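Local coordinates for malonyl CoA-acyl carrier protein transacylase (Burkholderia pseudomallei, PDB 3G87) that probably transfers the malonyl group from malonyl-CoA to the holo form of acyl carrier protein, releasing free coenzyme A, at residues T8-G13 / D278-L283; K19-A24 / P64-V69. All coordinates share one frame; numbering follows the deposited sequence.

Contact 1 of 2, residues T8-G13 / D278-L283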
loop_
_atom_site.group_PDB
_atom_site.type_symbol
_atom_site.label_atom_id
_atom_site.label_comp_id
_atom_site.label_asym_id
_atom_site.label_seq_id
_atom_site.Cartn_x
_atom_site.Cartn_y
_atom_site.Cartn_z
ATOM N N THR A 8 9.966 -12.802 3.669
ATOM C CA THR A 8 9.196 -11.830 2.945
ATOM C C THR A 8 9.435 -10.406 3.420
ATOM O O THR A 8 9.185 -10.104 4.505
ATOM C CB THR A 8 7.684 -12.104 3.019
ATOM O OG1 THR A 8 7.396 -13.381 2.506
ATOM C CG2 THR A 8 6.976 -11.145 2.233
ATOM N N PHE A 9 9.939 -9.557 2.568
ATOM C CA PHE A 9 10.008 -8.143 2.849
ATOM C C PHE A 9 8.697 -7.483 2.415
ATOM O O PHE A 9 8.208 -7.704 1.356
ATOM C CB PHE A 9 11.212 -7.449 2.182
ATOM C CG PHE A 9 12.580 -7.784 2.752
ATOM C CD1 PHE A 9 12.781 -8.736 3.697
ATOM C CD2 PHE A 9 13.673 -7.114 2.313
ATOM C CE1 PHE A 9 14.015 -9.010 4.174
ATOM C CE2 PHE A 9 14.909 -7.373 2.806
ATOM C CZ PHE A 9 15.068 -8.352 3.745
ATOM N N MET A 10 8.142 -6.699 3.308
ATOM C CA MET A 10 6.881 -6.030 3.159
ATOM C C MET A 10 6.917 -4.546 3.497
ATOM O O MET A 10 7.554 -4.152 4.399
ATOM C CB MET A 10 5.750 -6.800 3.859
ATOM C CG MET A 10 5.709 -6.843 5.350
ATOM S SD MET A 10 4.510 -7.950 5.949
ATOM C CE MET A 10 4.575 -7.607 7.625
ATOM N N PHE A 11 6.251 -3.746 2.700
ATOM C CA PHE A 11 6.298 -2.292 2.758
ATOM C C PHE A 11 4.939 -1.656 2.975
ATOM O O PHE A 11 4.052 -1.934 2.279
ATOM C CB PHE A 11 6.962 -1.748 1.508
ATOM C CG PHE A 11 8.257 -2.400 1.190
ATOM C CD1 PHE A 11 9.434 -1.887 1.655
ATOM C CD2 PHE A 11 8.293 -3.550 0.444
ATOM C CE1 PHE A 11 10.578 -2.480 1.381
ATOM C CE2 PHE A 11 9.441 -4.158 0.193
ATOM C CZ PHE A 11 10.591 -3.610 0.635
ATOM N N PRO A 12 4.828 -0.813 3.984
ATOM C CA PRO A 12 3.577 -0.181 4.332
ATOM C C PRO A 12 3.125 0.912 3.363
ATOM O O PRO A 12 3.870 1.424 2.620
ATOM C CB PRO A 12 3.873 0.366 5.710
ATOM C CG PRO A 12 5.217 0.579 5.757
ATOM C CD PRO A 12 5.877 -0.387 4.900
ATOM N N GLY A 13 1.849 1.180 3.397
ATOM C CA GLY A 13 1.194 2.237 2.683
ATOM C C GLY A 13 0.541 3.325 3.506
ATOM O O GLY A 13 0.824 3.532 4.635
ATOM N N ASP A 278 4.402 -0.327 12.548
ATOM C CA ASP A 278 4.182 -1.781 12.514
ATOM C C ASP A 278 2.786 -2.156 11.962
ATOM O O ASP A 278 2.213 -3.190 12.328
ATOM C CB ASP A 278 4.394 -2.371 13.912
ATOM C CG ASP A 278 3.356 -1.877 14.885
ATOM O OD1 ASP A 278 2.773 -0.808 14.574
ATOM O OD2 ASP A 278 3.073 -2.548 15.929
ATOM N N VAL A 279 2.250 -1.315 11.065
ATOM C CA VAL A 279 0.926 -1.591 10.510
ATOM C C VAL A 279 0.830 -3.011 9.908
ATOM O O VAL A 279 -0.065 -3.725 10.254
ATOM C CB VAL A 279 0.372 -0.423 9.593
ATOM C CG1 VAL A 279 -0.988 -0.752 8.929
ATOM C CG2 VAL A 279 0.208 0.833 10.441
ATOM N N LEU A 280 1.776 -3.432 9.062
ATOM C CA LEU A 280 1.620 -4.708 8.359
ATOM C C LEU A 280 1.981 -5.865 9.277
ATOM O O LEU A 280 1.427 -6.942 9.156
ATOM C CB LEU A 280 2.477 -4.760 7.088
ATOM C CG LEU A 280 2.280 -3.597 6.130
ATOM C CD1 LEU A 280 3.183 -3.751 4.848
ATOM C CD2 LEU A 280 0.797 -3.466 5.774
ATOM N N THR A 281 2.937 -5.643 10.170
ATOM C CA THR A 281 3.319 -6.629 11.180
ATOM C C THR A 281 2.080 -7.124 11.897
ATOM O O THR A 281 1.910 -8.320 12.052
ATOM C CB THR A 281 4.331 -6.015 12.172
ATOM O OG1 THR A 281 5.536 -5.728 11.450
ATOM C CG2 THR A 281 4.716 -6.961 13.294
ATOM N N ARG A 282 1.219 -6.191 12.324
ATOM C CA ARG A 282 0.009 -6.536 13.083
ATOM C C ARG A 282 -1.013 -7.205 12.208
ATOM O O ARG A 282 -1.768 -8.035 12.685
ATOM C CB ARG A 282 -0.602 -5.292 13.702
ATOM C CG ARG A 282 0.156 -4.704 14.861
ATOM C CD ARG A 282 -0.603 -3.436 15.378
ATOM N NE ARG A 282 -0.069 -2.210 14.763
ATOM C CZ ARG A 282 -0.738 -1.050 14.626
ATOM N NH1 ARG A 282 -0.131 0.012 14.062
ATOM N NH2 ARG A 282 -2.008 -0.936 15.059
ATOM N N LEU A 283 -1.065 -6.830 10.927
ATOM C CA LEU A 283 -2.006 -7.490 9.981
ATOM C C LEU A 283 -1.608 -8.923 9.753
ATOM O O LEU A 283 -2.468 -9.805 9.744
ATOM C CB LEU A 283 -2.177 -6.773 8.624
ATOM C CG LEU A 283 -2.626 -5.312 8.561
ATOM C CD1 LEU A 283 -2.728 -4.791 7.096
ATOM C CD2 LEU A 283 -3.939 -5.147 9.303
#
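Two peptide planes each receive a methyl group on one face where Met10 and Leu280 meet. These groups join the parallel sheet of the acyl transferase fold to the start of helix 279-289, at the end of inner strand 6-11. Leu280 CD1 lies over the Phe11-Pro12 peptide, 3.3 Å from Phe11 O and 3.5 Å from Pro12 N. Conversely, Met10 CE lies over the face of the Leu280-Thr281 peptide, 3.5 Å from Leu280 C, with nearly all of that separation perpendicular to the plane. The ring of Phe11 turns from the helix toward Leu88, Leu274 and Tyr74, while Pro12 offers CB to Leu280 CD1.

The axes of strand residues 8-11 and helix residues 279-283 approach to 9.2 Å, with 124° between their N-to-C directions. Met10 CG falls between the backbone N and carbonyl carbon (chi1 70°), and the chain beyond is extended, carrying CE as far as the helix backbone. Met10 and Leu280 run past one another in opposite directions. The helix start is also tied to the neighbouring strand, since Glu273 accepts a hydrogen bond from Leu280 N through OE2 and pairs with Thr281 OG1 through OE1. Where the two oppositely directed side chains overlap, Met10 CE comes within 3.6 Å of Leu280 CB, with Met10 SD 4.0 Å from that same carbon.

Contact 2 of 2, residues K19-A24 / P64-V69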
loop_
_atom_site.group_PDB
_atom_site.type_symbol
_atom_site.label_atom_id
_atom_site.label_comp_id
_atom_site.label_asym_id
_atom_site.label_seq_id
_atom_site.Cartn_x
_atom_site.Cartn_y
_atom_site.Cartn_z
ATOM N N LYS A 19 4.958 12.151 11.417
ATOM C CA LYS A 19 6.052 13.115 11.469
ATOM C C LYS A 19 7.189 12.449 12.282
ATOM O O LYS A 19 6.932 11.932 13.367
ATOM C CB LYS A 19 5.525 14.350 12.187
ATOM C CG LYS A 19 6.398 15.573 12.254
ATOM C CD LYS A 19 6.052 16.335 13.530
ATOM C CE LYS A 19 6.583 17.776 13.584
ATOM N NZ LYS A 19 5.587 18.756 12.954
ATOM N N GLY A 20 8.412 12.453 11.758
ATOM C CA GLY A 20 9.578 11.910 12.454
ATOM C C GLY A 20 10.079 10.672 11.705
ATOM O O GLY A 20 11.210 10.211 11.926
ATOM N N MET A 21 9.259 10.154 10.785
ATOM C CA MET A 21 9.626 8.993 9.980
ATOM C C MET A 21 10.899 9.251 9.148
ATOM O O MET A 21 11.145 10.374 8.649
ATOM C CB MET A 21 8.466 8.568 9.072
ATOM C CG MET A 21 8.177 9.566 7.978
ATOM S SD MET A 21 6.577 9.521 7.095
ATOM C CE MET A 21 6.568 7.909 6.406
ATOM N N GLY A 22 11.662 8.224 8.951
ATOM C CA GLY A 22 12.909 8.387 8.275
ATOM C C GLY A 22 14.038 8.694 9.209
ATOM O O GLY A 22 14.851 7.896 9.375
ATOM N N GLY A 23 14.057 9.869 9.801
ATOM C CA GLY A 23 15.040 10.211 10.800
ATOM C C GLY A 23 16.432 10.388 10.256
ATOM O O GLY A 23 16.634 11.130 9.376
ATOM N N ALA A 24 17.369 9.639 10.778
ATOM C CA ALA A 24 18.750 9.764 10.399
ATOM C C ALA A 24 19.097 9.047 9.123
ATOM O O ALA A 24 20.099 9.298 8.552
ATOM C CB ALA A 24 19.604 9.338 11.492
ATOM N N PRO A 64 5.013 10.005 -1.733
ATOM C CA PRO A 64 6.447 10.140 -1.847
ATOM C C PRO A 64 7.147 9.964 -0.537
ATOM O O PRO A 64 8.171 9.395 -0.564
ATOM C CB PRO A 64 6.614 11.552 -2.352
ATOM C CG PRO A 64 5.438 11.842 -2.985
ATOM C CD PRO A 64 4.377 11.194 -2.289
ATOM N N ALA A 65 6.560 10.427 0.553
ATOM C CA ALA A 65 7.088 10.230 1.914
ATOM C C ALA A 65 7.238 8.770 2.273
ATOM O O ALA A 65 8.302 8.334 2.697
ATOM C CB ALA A 65 6.203 10.914 2.932
ATOM N N LEU A 66 6.166 8.011 2.119
ATOM C CA LEU A 66 6.204 6.569 2.340
ATOM C C LEU A 66 7.261 5.872 1.509
ATOM O O LEU A 66 8.090 5.132 2.049
ATOM C CB LEU A 66 4.834 5.966 2.048
ATOM C CG LEU A 66 3.767 6.385 3.068
ATOM C CD1 LEU A 66 2.383 5.946 2.552
ATOM C CD2 LEU A 66 4.054 5.835 4.485
ATOM N N TYR A 67 7.249 6.140 0.211
ATOM C CA TYR A 67 8.140 5.479 -0.720
ATOM C C TYR A 67 9.592 5.655 -0.326
ATOM O O TYR A 67 10.355 4.683 -0.319
ATOM C CB TYR A 67 7.919 5.997 -2.164
ATOM C CG TYR A 67 8.910 5.437 -3.200
ATOM C CD1 TYR A 67 8.683 4.191 -3.824
ATOM C CD2 TYR A 67 10.064 6.142 -3.543
ATOM C CE1 TYR A 67 9.575 3.672 -4.767
ATOM C CE2 TYR A 67 11.008 5.613 -4.461
ATOM C CZ TYR A 67 10.735 4.403 -5.096
ATOM O OH TYR A 67 11.633 3.892 -6.016
ATOM N N VAL A 68 9.982 6.888 -0.028
ATOM C CA VAL A 68 11.397 7.170 0.236
ATOM C C VAL A 68 11.789 6.580 1.591
ATOM O O VAL A 68 12.849 5.956 1.743
ATOM C CB VAL A 68 11.691 8.684 0.185
ATOM C CG1 VAL A 68 13.144 8.937 0.481
ATOM C CG2 VAL A 68 11.326 9.246 -1.194
ATOM N N VAL A 69 10.911 6.740 2.580
ATOM C CA VAL A 69 11.174 6.122 3.862
ATOM C C VAL A 69 11.204 4.596 3.761
ATOM O O VAL A 69 12.157 3.939 4.283
ATOM C CB VAL A 69 10.291 6.683 4.964
ATOM C CG1 VAL A 69 10.497 5.913 6.272
ATOM C CG2 VAL A 69 10.632 8.248 5.162
#
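The loop that follows strand 6-11 continues the GQGSQ sequence, familiar from malonyl-CoA:ACP transacylases, into the Met-Gly-Gly run at residues 21-23, and here it lies against the long helix 59-81. Met21 and Val69 make the principal contact, with Gly22 and Val69 the closest pair by CA atoms at 5.3 Å. Met21 CG stands between its own backbone N and carbonyl carbon, which sends the chain toward the helix; a bend at the last torsion, chi3 -59°, then brings CE round to the helix surface. Successive atoms of the side chain consequently meet different residues along one helical turn: CG of Met21 approaches CG2 of Val69 at 4.0 Å, SD of Met21 comes to 4.4 Å from CB of Ala65, and CE of Met21 reaches CD2 of Leu66 at 3.8 Å. Leu66 starts out away from the loop, yet its branched end returns to meet that methyl.

Both methyls of Val69 bear on Gly22: CG1 of Val69 lies 3.7 Å from N of Gly22, and CG2 is 3.9 Å from CA of Gly22. At phi 90° and psi -70° Gly22 adopts a backbone conformation that glycine readily takes, and lacking a side chain it lets the valine come right up to the main chain. Cys48 of helix 44-50 touches Met21, Ala65 and Val69 as well. Directional bonds hold the loop at its flank, where Gly20 pairs with Cys48 and Lys19 NZ with Asp50 O. The contacts between side chains are all apolar, and the remaining ones set methyls against backbone atoms, which implies that the fit of the two segments rests on van der Waals complementarity.

In the fold
From the N terminus, strand 6-11 supplies the first half of contact 1, and the loop beyond it reaches the first half of contact 2 at residues 19-24. The chain then passes through helices to residues 64-69, closing contact 2 with 39 residues between its segments. Only after both sheets have been built does it come back at 278-283 to complete contact 1, with 264 residues between its segments, so the short closure lies wholly within the long one. Their centres are about 15 Å apart, but they touch directly where Gly13 C meets Leu66 CD1 at 3.3 Å. Together they connect the parallel sheet, the loop leaving it, helix 59-81 and helix 279-289.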